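Local atomic coordinates of phosphoserine phosphatase (Thermococcus onnurineus, PDB entry 4AP9), a protein that probably hydrolyses L-phosphoserine to L-serine and phosphate with magnesium, the last step of serine biosynthesis, as a haloacid dehalogenase-superfamily enzyme. Residues I173-E178 with K190-F195; E89-K94 with L154-G159; K58-I63 with Q132-R137. All coordinates share one frame; numbering follows the deposited sequence.

Contact 1 (I173-E178 with K190-F195); sequences IAVGRE and KELVDF
Helix 189-197 covers one face of the central sheet here, its 190-195 turns lying over the end of strand 171-175. The two short axes approach to 9.7 Å and run nearly antiparallel, at 152°. L192 contributes most of the helix side of the contact. With its CG anti to the backbone N (chi1 -178°), it extends from the helix and sets its two methyls on different strand residues. L192 CD1 lies 3.8 Å from I173 CD1 and also meets I173 CG2, so both branches of the isoleucine hold it. The other methyl, L192 CD2, meets V175 CG2 at 4.1 Å, the two side chains running almost perpendicular to each other. In this Rossmann-like core, beta-branched I173 and V175 suit an extended backbone that must also present an apolar face, and both also touch V186 of the neighbouring strand. One helical turn beyond L192, F195 reaches the same isoleucine: its ring atom CE2 is 3.7 Å from I173 CD1, so that this one methyl touches both leucine and phenylalanine. F195 N donates a hydrogen bond to E191 O (2.9 Å), as in an ordinary helical turn. F195 also packs on M3 of a second subunit and L57 of a third.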
ATOM      1  N   ILE A 173     -21.698   5.058 -16.404  1.00 14.87           N
ATOM      2  CA  ILE A 173     -22.699   5.477 -17.368  1.00 15.92           C
ATOM      3  C   ILE A 173     -23.460   6.665 -16.813  1.00 15.19           C
ATOM      4  O   ILE A 173     -24.043   6.595 -15.728  1.00 13.95           O
ATOM      5  CB  ILE A 173     -23.739   4.374 -17.651  1.00 14.17           C
ATOM      6  CG1 ILE A 173     -23.049   3.085 -18.082  1.00 12.14           C
ATOM      7  CG2 ILE A 173     -24.724   4.824 -18.736  1.00 16.24           C
ATOM      8  CD1 ILE A 173     -24.010   1.901 -18.268  1.00 15.64           C
ATOM      9  N   ALA A 174     -23.466   7.753 -17.575  1.00 15.10           N
ATOM     10  CA  ALA A 174     -24.266   8.925 -17.234  1.00 15.50           C
ATOM     11  C   ALA A 174     -25.610   8.885 -17.951  1.00 18.15           C
ATOM     12  O   ALA A 174     -25.715   8.345 -19.047  1.00 18.28           O
ATOM     13  CB  ALA A 174     -23.508  10.206 -17.585  1.00 16.85           C
ATOM     14  N   VAL A 175     -26.641   9.450 -17.323  1.00 16.06           N
ATOM     15  CA  VAL A 175     -27.966   9.496 -17.920  1.00 17.26           C
ATOM     16  C   VAL A 175     -28.478  10.918 -18.134  1.00 20.16           C
ATOM     17  O   VAL A 175     -28.623  11.676 -17.179  1.00 19.63           O
ATOM     18  CB  VAL A 175     -28.993   8.800 -17.025  1.00 16.97           C
ATOM     19  CG1 VAL A 175     -30.367   8.818 -17.687  1.00 19.56           C
ATOM     20  CG2 VAL A 175     -28.549   7.371 -16.717  1.00 18.29           C
ATOM     21  N   GLY A 176     -28.756  11.275 -19.384  1.00 20.06           N
ATOM     22  CA  GLY A 176     -29.297  12.592 -19.677  1.00 19.71           C
ATOM     23  C   GLY A 176     -28.475  13.867 -19.781  1.00 21.49           C
ATOM     24  O   GLY A 176     -28.940  14.873 -20.322  1.00 25.35           O
ATOM     25  N   ARG A 177     -27.242  13.823 -19.277  1.00 19.60           N
ATOM     26  CA  ARG A 177     -26.351  14.988 -19.345  1.00 20.09           C
ATOM     27  C   ARG A 177     -25.002  14.353 -19.033  1.00 22.87           C
ATOM     28  O   ARG A 177     -24.875  13.539 -18.113  1.00 19.16           O
ATOM     29  CB  ARG A 177     -26.506  16.317 -18.593  1.00 19.52           C
ATOM     30  CG  ARG A 177     -27.627  17.200 -19.164  1.00 19.52           C
ATOM     31  CD  ARG A 177     -27.983  18.342 -18.218  1.00 19.14           C
ATOM     32  NE  ARG A 177     -26.828  19.181 -17.928  1.00 18.29           N
ATOM     33  CZ  ARG A 177     -26.765  20.057 -16.933  1.00 20.53           C
ATOM     34  NH1 ARG A 177     -27.794  20.204 -16.106  1.00 22.10           N
ATOM     35  NH2 ARG A 177     -25.661  20.768 -16.751  1.00 20.86           N
ATOM     36  N   GLU A 178     -23.995  14.728 -19.815  1.00 20.01           N
ATOM     37  CA  GLU A 178     -22.641  14.199 -19.649  1.00 19.44           C
ATOM     38  C   GLU A 178     -22.101  14.520 -18.271  1.00 21.21           C
ATOM     39  O   GLU A 178     -22.318  15.621 -17.740  1.00 18.07           O
ATOM     40  CB  GLU A 178     -21.702  14.757 -20.725  1.00 22.45           C
ATOM     41  CG  GLU A 178     -21.262  16.190 -20.487  1.00 26.31           C
ATOM     42  CD  GLU A 178     -20.519  16.785 -21.669  1.00 31.25           C
ATOM     43  OE1 GLU A 178     -20.667  16.258 -22.797  1.00 35.59           O
ATOM     44  OE2 GLU A 178     -19.790  17.783 -21.468  1.00 36.06           O
ATOM     45  N   LYS A 190     -34.837   4.607 -20.080  1.00 21.00           N
ATOM     46  CA  LYS A 190     -35.233   3.579 -21.030  1.00 23.31           C
ATOM     47  C   LYS A 190     -34.011   3.054 -21.778  1.00 20.44           C
ATOM     48  O   LYS A 190     -33.804   1.848 -21.896  1.00 20.99           O
ATOM     49  CB  LYS A 190     -36.267   4.134 -22.016  1.00 26.85           C
ATOM     50  CG  LYS A 190     -36.631   3.180 -23.139  1.00 31.38           C
ATOM     51  CD  LYS A 190     -37.377   1.962 -22.609  1.00 39.33           C
ATOM     52  CE  LYS A 190     -37.494   0.866 -23.670  1.00 43.66           C
ATOM     53  NZ  LYS A 190     -38.460   1.176 -24.772  1.00 51.97           N
ATOM     54  N   GLU A 191     -33.196   3.975 -22.277  1.00 21.65           N
ATOM     55  CA  GLU A 191     -31.972   3.611 -22.973  1.00 21.42           C
ATOM     56  C   GLU A 191     -31.044   2.824 -22.044  1.00 23.17           C
ATOM     57  O   GLU A 191     -30.378   1.875 -22.474  1.00 21.20           O
ATOM     58  CB  GLU A 191     -31.287   4.881 -23.479  1.00 24.05           C
ATOM     59  CG  GLU A 191     -30.232   4.665 -24.547  1.00 26.10           C
ATOM     60  CD  GLU A 191     -29.900   5.955 -25.281  1.00 24.75           C
ATOM     61  OE1 GLU A 191     -30.813   6.522 -25.916  1.00 32.55           O
ATOM     62  OE2 GLU A 191     -28.734   6.401 -25.225  1.00 31.25           O
ATOM     63  N   LEU A 192     -31.003   3.207 -20.769  1.00 20.07           N
ATOM     64  CA  LEU A 192     -30.138   2.522 -19.809  1.00 18.98           C
ATOM     65  C   LEU A 192     -30.605   1.090 -19.608  1.00 17.72           C
ATOM     66  O   LEU A 192     -29.795   0.165 -19.589  1.00 20.06           O
ATOM     67  CB  LEU A 192     -30.103   3.255 -18.465  1.00 19.16           C
ATOM     68  CG  LEU A 192     -29.197   2.650 -17.390  1.00 18.50           C
ATOM     69  CD1 LEU A 192     -27.740   2.635 -17.845  1.00 18.84           C
ATOM     70  CD2 LEU A 192     -29.339   3.410 -16.074  1.00 17.92           C
ATOM     71  N   VAL A 193     -31.911   0.906 -19.453  1.00 18.96           N
ATOM     72  CA  VAL A 193     -32.475  -0.431 -19.327  1.00 19.08           C
ATOM     73  C   VAL A 193     -32.100  -1.279 -20.553  1.00 19.90           C
ATOM     74  O   VAL A 193     -31.680  -2.424 -20.425  1.00 22.10           O
ATOM     75  CB  VAL A 193     -34.004  -0.373 -19.169  1.00 20.94           C
ATOM     76  CG1 VAL A 193     -34.599  -1.751 -19.260  1.00 23.34           C
ATOM     77  CG2 VAL A 193     -34.363   0.273 -17.831  1.00 20.33           C
ATOM     78  N   ASP A 194     -32.242  -0.692 -21.735  1.00 20.46           N
ATOM     79  CA  ASP A 194     -31.920  -1.394 -22.977  1.00 22.52           C
ATOM     80  C   ASP A 194     -30.458  -1.798 -23.030  1.00 24.52           C
ATOM     81  O   ASP A 194     -30.123  -2.891 -23.483  1.00 23.05           O
ATOM     82  CB  ASP A 194     -32.265  -0.533 -24.188  1.00 25.36           C
ATOM     83  CG  ASP A 194     -33.755  -0.468 -24.441  1.00 30.00           C
ATOM     84  OD1 ASP A 194     -34.487  -1.331 -23.903  1.00 33.82           O
ATOM     85  OD2 ASP A 194     -34.193   0.444 -25.174  1.00 34.34           O
ATOM     86  N   PHE A 195     -29.590  -0.911 -22.559  1.00 21.08           N
ATOM     87  CA  PHE A 195     -28.173  -1.213 -22.498  1.00 22.74           C
ATOM     88  C   PHE A 195     -27.897  -2.402 -21.575  1.00 22.36           C
ATOM     89  O   PHE A 195     -27.193  -3.342 -21.933  1.00 23.20           O
ATOM     90  CB  PHE A 195     -27.381   0.015 -22.043  1.00 20.91           C
ATOM     91  CG  PHE A 195     -25.900  -0.221 -21.980  1.00 22.67           C
ATOM     92  CD1 PHE A 195     -25.104  -0.015 -23.095  1.00 23.70           C
ATOM     93  CD2 PHE A 195     -25.304  -0.669 -20.813  1.00 23.71           C
ATOM     94  CE1 PHE A 195     -23.744  -0.245 -23.038  1.00 25.36           C
ATOM     95  CE2 PHE A 195     -23.942  -0.900 -20.752  1.00 22.42           C
ATOM     96  CZ  PHE A 195     -23.166  -0.683 -21.862  1.00 23.08           C
TER

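Contact 2 (E89-K94 with L154-G159); sequences ETLREK and LAMGDG
K94 N donates to T90 O over 2.8 Å, closing the last turn of helix 82-93, the turn from which L91 is carried toward L154 and M156. L91 is the helix residue that makes the contact. Its CG lies beside the backbone N (chi1 -77°), and both methyls are directed at the sheet. M156, present as selenomethionine, comes to meet it from the strand, the two side chains reaching toward each other tip to tip. M156 CE approaches L91 CD1 to 4.0 Å and lies 4.2 Å from L91 CD2, so a single methyl sits across the fork of the leucine. The bend of the M156 chain at its last torsion (chi3 -77°) turns CE into this position. Farther back along the strand, L154 CD2 lies a looser 4.4 Å from L91 CD2. Both L91 and M156 also lie on A12 and I14 of strand 11-15, while R92, facing another way, forms a salt bridge with D117. Helix 82-93 belongs to the right-handed beta-alpha-beta crossover from strand 11-15 to strand 97-102, and strand 153-157 leads into a GDG sequence matching motif IV of the haloacid dehalogenase fold, with G159 touching the bound 3-pyridinium-1-ylpropane-1-sulfonate.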
ATOM      1  N   GLU A  89     -34.006  -5.263 -11.573  1.00 18.22           N
ATOM      2  CA  GLU A  89     -34.186  -6.707 -11.742  1.00 20.10           C
ATOM      3  C   GLU A  89     -33.278  -7.286 -12.843  1.00 21.77           C
ATOM      4  O   GLU A  89     -32.768  -8.409 -12.718  1.00 20.65           O
ATOM      5  CB  GLU A  89     -35.656  -7.045 -12.001  1.00 21.71           C
ATOM      6  CG  GLU A  89     -36.541  -6.772 -10.799  1.00 25.49           C
ATOM      7  CD  GLU A  89     -38.010  -7.055 -11.052  1.00 31.40           C
ATOM      8  OE1 GLU A  89     -38.395  -7.311 -12.216  1.00 26.56           O
ATOM      9  OE2 GLU A  89     -38.782  -7.010 -10.073  1.00 29.96           O
ATOM     10  N   THR A  90     -33.077  -6.516 -13.908  1.00 18.23           N
ATOM     11  CA  THR A  90     -32.233  -6.946 -15.012  1.00 19.11           C
ATOM     12  C   THR A  90     -30.759  -6.973 -14.610  1.00 20.46           C
ATOM     13  O   THR A  90     -30.035  -7.923 -14.922  1.00 19.89           O
ATOM     14  CB  THR A  90     -32.421  -6.050 -16.235  1.00 19.63           C
ATOM     15  OG1 THR A  90     -33.809  -6.034 -16.595  1.00 21.33           O
ATOM     16  CG2 THR A  90     -31.596  -6.590 -17.420  1.00 21.65           C
ATOM     17  N   LEU A  91     -30.319  -5.928 -13.914  1.00 17.35           N
ATOM     18  CA  LEU A  91     -28.989  -5.930 -13.317  1.00 17.81           C
ATOM     19  C   LEU A  91     -28.711  -7.210 -12.527  1.00 20.54           C
ATOM     20  O   LEU A  91     -27.647  -7.817 -12.673  1.00 22.39           O
ATOM     21  CB  LEU A  91     -28.807  -4.708 -12.426  1.00 17.27           C
ATOM     22  CG  LEU A  91     -28.555  -3.421 -13.202  1.00 16.13           C
ATOM     23  CD1 LEU A  91     -28.828  -2.196 -12.324  1.00 15.56           C
ATOM     24  CD2 LEU A  91     -27.135  -3.396 -13.737  1.00 16.86           C
ATOM     25  N   ARG A  92     -29.650  -7.624 -11.683  1.00 19.14           N
ATOM     26  CA  ARG A  92     -29.473  -8.888 -10.964  1.00 22.75           C
ATOM     27  C   ARG A  92     -29.364 -10.090 -11.898  1.00 24.49           C
ATOM     28  O   ARG A  92     -28.516 -10.953 -11.691  1.00 23.85           O
ATOM     29  CB  ARG A  92     -30.599  -9.132  -9.976  1.00 23.07           C
ATOM     30  CG  ARG A  92     -30.540  -8.270  -8.756  1.00 22.77           C
ATOM     31  CD  ARG A  92     -31.356  -8.911  -7.655  1.00 24.13           C
ATOM     32  NE  ARG A  92     -31.558  -7.986  -6.554  1.00 21.89           N
ATOM     33  CZ  ARG A  92     -32.629  -7.211  -6.430  1.00 23.89           C
ATOM     34  NH1 ARG A  92     -33.592  -7.256  -7.339  1.00 27.80           N
ATOM     35  NH2 ARG A  92     -32.742  -6.395  -5.393  1.00 22.89           N
ATOM     36  N   GLU A  93     -30.231 -10.154 -12.907  1.00 24.83           N
ATOM     37  CA  GLU A  93     -30.159 -11.233 -13.892  1.00 25.45           C
ATOM     38  C   GLU A  93     -28.777 -11.273 -14.533  1.00 28.25           C
ATOM     39  O   GLU A  93     -28.235 -12.349 -14.813  1.00 28.32           O
ATOM     40  CB  GLU A  93     -31.205 -11.048 -14.992  1.00 27.34           C
ATOM     41  CG  GLU A  93     -32.648 -11.135 -14.538  1.00 32.40           C
ATOM     42  CD  GLU A  93     -33.617 -10.940 -15.690  1.00 37.00           C
ATOM     43  OE1 GLU A  93     -33.301 -11.389 -16.816  1.00 40.49           O
ATOM     44  OE2 GLU A  93     -34.691 -10.338 -15.469  1.00 37.76           O
ATOM     45  N   LYS A  94     -28.219 -10.093 -14.773  1.00 23.31           N
ATOM     46  CA  LYS A  94     -26.936  -9.976 -15.450  1.00 26.55           C
ATOM     47  C   LYS A  94     -25.765 -10.206 -14.492  1.00 23.27           C
ATOM     48  O   LYS A  94     -24.605 -10.076 -14.875  1.00 24.86           O
ATOM     49  CB  LYS A  94     -26.810  -8.618 -16.141  1.00 24.05           C
ATOM     50  CG  LYS A  94     -27.886  -8.334 -17.184  1.00 24.70           C
ATOM     51  CD  LYS A  94     -27.998  -9.468 -18.189  1.00 24.86           C
ATOM     52  CE  LYS A  94     -28.968  -9.118 -19.317  1.00 23.32           C
ATOM     53  NZ  LYS A  94     -28.979 -10.159 -20.380  1.00 24.20           N
ATOM     54  N   LEU A 154     -19.700  -1.131 -11.639  1.00 12.12           N
ATOM     55  CA  LEU A 154     -20.341  -0.380 -12.705  1.00 14.22           C
ATOM     56  C   LEU A 154     -21.168   0.703 -12.014  1.00 12.51           C
ATOM     57  O   LEU A 154     -22.014   0.390 -11.181  1.00 14.37           O
ATOM     58  CB  LEU A 154     -21.248  -1.301 -13.511  1.00 14.33           C
ATOM     59  CG  LEU A 154     -22.295  -0.646 -14.415  1.00 16.16           C
ATOM     60  CD1 LEU A 154     -21.609   0.098 -15.575  1.00 13.90           C
ATOM     61  CD2 LEU A 154     -23.238  -1.709 -14.934  1.00 15.59           C
ATOM     62  N   ALA A 155     -20.930   1.966 -12.355  1.00 11.41           N
ATOM     63  CA  ALA A 155     -21.662   3.062 -11.741  1.00 13.05           C
ATOM     64  C   ALA A 155     -22.572   3.698 -12.770  1.00 14.00           C
ATOM     65  O   ALA A 155     -22.205   3.841 -13.935  1.00 13.57           O
ATOM     66  CB  ALA A 155     -20.709   4.091 -11.173  1.00 14.59           C
HETATM   67  N   MSE A 156     -23.780   4.027 -12.332  1.00 13.92           N
HETATM   68  CA  MSE A 156     -24.750   4.716 -13.161  1.00 13.35           C
HETATM   69  C   MSE A 156     -25.205   5.922 -12.365  1.00 12.28           C
HETATM   70  O   MSE A 156     -25.435   5.827 -11.152  1.00 14.08           O
HETATM   71  CB  MSE A 156     -25.927   3.795 -13.469  1.00 11.59           C
HETATM   72  CG  MSE A 156     -25.567   2.656 -14.414  1.00 14.42           C
HETATM   73 SE   MSE A 156     -26.694   1.085 -14.192  1.00 19.00          SE
HETATM   74  CE  MSE A 156     -25.844   0.391 -12.570  1.00 15.61           C
ATOM     75  N   GLY A 157     -25.299   7.073 -13.009  1.00 13.55           N
ATOM     76  CA  GLY A 157     -25.747   8.250 -12.285  1.00 13.15           C
ATOM     77  C   GLY A 157     -26.076   9.401 -13.206  1.00 15.46           C
ATOM     78  O   GLY A 157     -25.867   9.308 -14.421  1.00 14.59           O
ATOM     79  N   ASP A 158     -26.577  10.483 -12.616  1.00 16.69           N
ATOM     80  CA  ASP A 158     -26.953  11.685 -13.346  1.00 17.28           C
ATOM     81  C   ASP A 158     -26.567  12.899 -12.503  1.00 17.69           C
ATOM     82  O   ASP A 158     -25.696  12.848 -11.639  1.00 14.94           O
ATOM     83  CB  ASP A 158     -28.483  11.816 -13.373  1.00 19.05           C
ATOM     84  CG  ASP A 158     -28.959  13.228 -13.680  1.00 24.16           C
ATOM     85  OD1 ASP A 158     -28.782  13.664 -14.838  1.00 34.81           O
ATOM     86  OD2 ASP A 158     -29.523  13.912 -12.792  1.00 18.98           O
ATOM     87  N   GLY A 159     -27.263  13.996 -12.762  1.00 17.49           N
ATOM     88  CA  GLY A 159     -26.827  15.297 -12.328  1.00 18.60           C
ATOM     89  C   GLY A 159     -26.272  15.495 -10.940  1.00 16.78           C
ATOM     90  O   GLY A 159     -25.511  16.425 -10.735  1.00 18.55           O
TER

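Contact 3 (K58-I63 with Q132-R137); sequences KRVGLI and QGIRLR
Q132 meets V60 through its backbone, by way of a water that donates to V60 O at 3.1 Å and, in a weak bond, to Q132 O at 2.7 Å. V60 O also accepts from I63 N, at 3.2 Å, so two donors serve this carbonyl near the end of its helix. At G133 the strand comes closest to the helix: V60 CG1, which stands anti to its backbone N (chi1 162°), rests 3.8 Å from G133 CA. Glycine suits the almost fully extended backbone here (phi/psi 171/-169°), which it adopts easily. Helix 52-62 is part of the helical cap inserted between strands 11-15 and 97-102, whereas strand 130-135 forms a beta hairpin with 118-127 at the margin of the sheet within this chain. Next comes I134, whose CG2 meets V60 CG2 at 4.0 Å, the side chains crossing at about a right angle; it also touches L57, one turn earlier on the helix. With an alanine at V60 both methyls would go, which would probably open a gap over G133 CA and take from I134 CG2 its contact on the V60 side. R135 reaches outward instead, its NH1 forming a salt bridge with D4 of a fourth subunit, a strand of which pairs in parallel with G133-R135 and continues the sheet.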
ATOM      1  N   LYS A  58     -25.965  25.259   3.755  1.00 15.01           N
ATOM      2  CA  LYS A  58     -26.772  26.482   3.660  1.00 16.45           C
ATOM      3  C   LYS A  58     -28.237  26.167   3.329  1.00 18.79           C
ATOM      4  O   LYS A  58     -29.157  26.812   3.843  1.00 15.85           O
ATOM      5  CB  LYS A  58     -26.193  27.461   2.628  1.00 17.37           C
ATOM      6  CG  LYS A  58     -24.953  28.226   3.095  1.00 22.57           C
ATOM      7  CD  LYS A  58     -24.506  29.243   2.044  1.00 22.02           C
ATOM      8  CE  LYS A  58     -23.605  30.331   2.651  1.00 27.44           C
ATOM      9  NZ  LYS A  58     -22.467  29.800   3.460  1.00 26.64           N
ATOM     10  N   ARG A  59     -28.451  25.185   2.459  1.00 17.18           N
ATOM     11  CA  ARG A  59     -29.802  24.724   2.148  1.00 15.35           C
ATOM     12  C   ARG A  59     -30.438  24.107   3.395  1.00 16.88           C
ATOM     13  O   ARG A  59     -31.595  24.375   3.718  1.00 15.50           O
ATOM     14  CB  ARG A  59     -29.773  23.716   0.993  1.00 16.88           C
ATOM     15  CG  ARG A  59     -29.601  24.385  -0.389  1.00 14.89           C
ATOM     16  CD  ARG A  59     -29.494  23.384  -1.523  1.00 15.78           C
ATOM     17  NE  ARG A  59     -28.152  22.803  -1.605  1.00 19.96           N
ATOM     18  CZ  ARG A  59     -27.882  21.567  -1.991  1.00 17.25           C
ATOM     19  NH1 ARG A  59     -28.852  20.736  -2.334  1.00 22.70           N
ATOM     20  NH2 ARG A  59     -26.634  21.149  -2.020  1.00 19.67           N
ATOM     21  N   VAL A  60     -29.668  23.295   4.106  1.00 13.84           N
ATOM     22  CA  VAL A  60     -30.171  22.647   5.315  1.00 15.70           C
ATOM     23  C   VAL A  60     -30.630  23.691   6.330  1.00 16.31           C
ATOM     24  O   VAL A  60     -31.682  23.545   6.954  1.00 16.79           O
ATOM     25  CB  VAL A  60     -29.110  21.748   5.930  1.00 14.39           C
ATOM     26  CG1 VAL A  60     -29.450  21.420   7.395  1.00 15.79           C
ATOM     27  CG2 VAL A  60     -28.985  20.498   5.098  1.00 12.60           C
ATOM     28  N   GLY A  61     -29.835  24.749   6.460  1.00 17.95           N
ATOM     29  CA  GLY A  61     -30.127  25.846   7.352  1.00 18.16           C
ATOM     30  C   GLY A  61     -31.435  26.535   7.018  1.00 19.29           C
ATOM     31  O   GLY A  61     -32.184  26.930   7.915  1.00 20.32           O
ATOM     32  N   LEU A  62     -31.712  26.669   5.726  1.00 19.62           N
ATOM     33  CA  LEU A  62     -32.910  27.359   5.272  1.00 17.16           C
ATOM     34  C   LEU A  62     -34.209  26.572   5.491  1.00 19.80           C
ATOM     35  O   LEU A  62     -35.294  27.134   5.351  1.00 20.90           O
ATOM     36  CB  LEU A  62     -32.781  27.772   3.799  1.00 15.65           C
ATOM     37  CG  LEU A  62     -31.780  28.897   3.507  1.00 19.80           C
ATOM     38  CD1 LEU A  62     -31.352  28.908   2.052  1.00 18.92           C
ATOM     39  CD2 LEU A  62     -32.372  30.234   3.895  1.00 20.73           C
ATOM     40  N   ILE A  63     -34.113  25.285   5.816  1.00 16.95           N
ATOM     41  CA  ILE A  63     -35.329  24.555   6.167  1.00 16.33           C
ATOM     42  C   ILE A  63     -35.389  24.144   7.637  1.00 17.78           C
ATOM     43  O   ILE A  63     -36.240  23.350   8.035  1.00 16.89           O
ATOM     44  CB  ILE A  63     -35.618  23.340   5.233  1.00 19.09           C
ATOM     45  CG1 ILE A  63     -34.506  22.289   5.307  1.00 16.38           C
ATOM     46  CG2 ILE A  63     -35.873  23.801   3.796  1.00 16.57           C
ATOM     47  CD1 ILE A  63     -34.919  20.912   4.780  1.00 16.60           C
ATOM     48  N   GLN A 132     -34.164  19.684  12.262  1.00 17.34           N
ATOM     49  CA  GLN A 132     -33.030  20.382  12.865  1.00 18.67           C
ATOM     50  C   GLN A 132     -31.755  20.397  12.019  1.00 19.37           C
ATOM     51  O   GLN A 132     -30.974  21.334  12.112  1.00 23.32           O
ATOM     52  CB  GLN A 132     -32.715  19.813  14.254  1.00 20.97           C
ATOM     53  CG  GLN A 132     -33.697  20.235  15.324  1.00 25.66           C
ATOM     54  CD  GLN A 132     -34.205  21.642  15.117  1.00 28.37           C
ATOM     55  OE1 GLN A 132     -33.427  22.584  14.938  1.00 27.42           O
ATOM     56  NE2 GLN A 132     -35.525  21.794  15.130  1.00 32.31           N
ATOM     57  N   GLY A 133     -31.541  19.368  11.205  1.00 15.76           N
ATOM     58  CA  GLY A 133     -30.323  19.296  10.412  1.00 15.64           C
ATOM     59  C   GLY A 133     -30.142  17.967   9.707  1.00 13.15           C
ATOM     60  O   GLY A 133     -31.071  17.151   9.643  1.00 14.05           O
ATOM     61  N   ILE A 134     -28.947  17.763   9.157  1.00 11.18           N
ATOM     62  CA  ILE A 134     -28.650  16.569   8.369  1.00 12.24           C
ATOM     63  C   ILE A 134     -27.614  15.674   9.055  1.00 13.72           C
ATOM     64  O   ILE A 134     -26.676  16.166   9.672  1.00 15.46           O
ATOM     65  CB  ILE A 134     -28.146  16.957   6.963  1.00 12.85           C
ATOM     66  CG1 ILE A 134     -28.004  15.719   6.059  1.00 13.31           C
ATOM     67  CG2 ILE A 134     -26.848  17.741   7.057  1.00 14.04           C
ATOM     68  CD1 ILE A 134     -27.801  16.065   4.565  1.00 12.84           C
ATOM     69  N   ARG A 135     -27.809  14.367   8.954  1.00 12.98           N
ATOM     70  CA  ARG A 135     -26.785  13.409   9.344  1.00 13.18           C
ATOM     71  C   ARG A 135     -26.054  13.038   8.071  1.00 13.25           C
ATOM     72  O   ARG A 135     -26.638  12.390   7.200  1.00 12.82           O
ATOM     73  CB  ARG A 135     -27.402  12.134   9.935  1.00 14.04           C
ATOM     74  CG  ARG A 135     -28.284  12.321  11.161  1.00 19.19           C
ATOM     75  CD  ARG A 135     -28.502  10.966  11.869  1.00 22.89           C
ATOM     76  NE  ARG A 135     -29.782  10.919  12.576  1.00 28.48           N
ATOM     77  CZ  ARG A 135     -29.980  11.431  13.794  1.00 31.72           C
ATOM     78  NH1 ARG A 135     -28.978  12.038  14.430  1.00 28.39           N
ATOM     79  NH2 ARG A 135     -31.178  11.352  14.374  1.00 32.18           N
ATOM     80  N   LEU A 136     -24.791  13.449   7.957  1.00 11.97           N
ATOM     81  CA  LEU A 136     -23.978  13.127   6.788  1.00 13.44           C
ATOM     82  C   LEU A 136     -23.350  11.763   6.999  1.00 15.81           C
ATOM     83  O   LEU A 136     -22.510  11.588   7.878  1.00 13.66           O
ATOM     84  CB  LEU A 136     -22.867  14.169   6.580  1.00 14.27           C
ATOM     85  CG  LEU A 136     -23.258  15.610   6.253  1.00 20.79           C
ATOM     86  CD1 LEU A 136     -22.006  16.461   6.068  1.00 20.92           C
ATOM     87  CD2 LEU A 136     -24.124  15.678   5.000  1.00 16.19           C
ATOM     88  N   ARG A 137     -23.774  10.789   6.207  1.00 12.08           N
ATOM     89  CA  ARG A 137     -23.441   9.400   6.513  1.00 14.95           C
ATOM     90  C   ARG A 137     -22.303   8.863   5.656  1.00 14.45           C
ATOM     91  O   ARG A 137     -21.828   7.738   5.856  1.00 14.28           O
ATOM     92  CB  ARG A 137     -24.702   8.554   6.394  1.00 14.73           C
ATOM     93  CG  ARG A 137     -25.809   9.088   7.305  1.00 15.22           C
ATOM     94  CD  ARG A 137     -27.024   8.187   7.351  1.00 14.94           C
ATOM     95  NE  ARG A 137     -26.693   6.871   7.887  1.00 20.33           N
ATOM     96  CZ  ARG A 137     -26.979   5.730   7.270  1.00 19.44           C
ATOM     97  NH1 ARG A 137     -27.606   5.748   6.105  1.00 19.40           N
ATOM     98  NH2 ARG A 137     -26.647   4.572   7.820  1.00 21.78           N
TER
HETATM   99  O   HOH W   1     -31.629  22.940  10.017  1.00 25.99           O

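Contacts 1 and 2 are neighbours in the core, their centres 10 Å apart, and rest on adjacent strands, 171-175 and 153-157. The backbones are joined by probable hydrogen bonds, I173 N to A155 O at 2.8 Å among them, and M156 touches L192, so the two helices share one apolar layer. Contact 3 lies on the opposite side of the chain's centre, its own centre about 31 Å from that of contact 1 and about 29 Å from that of contact 2, yet reaches the same sheet at its far margin. Its touching residues are buried too, partly by another subunit. Where contacts 1 and 2 join helix to sheet with apolar side chains alone, contact 3 brings cap and hairpin closer, using a glycine and a bridging water.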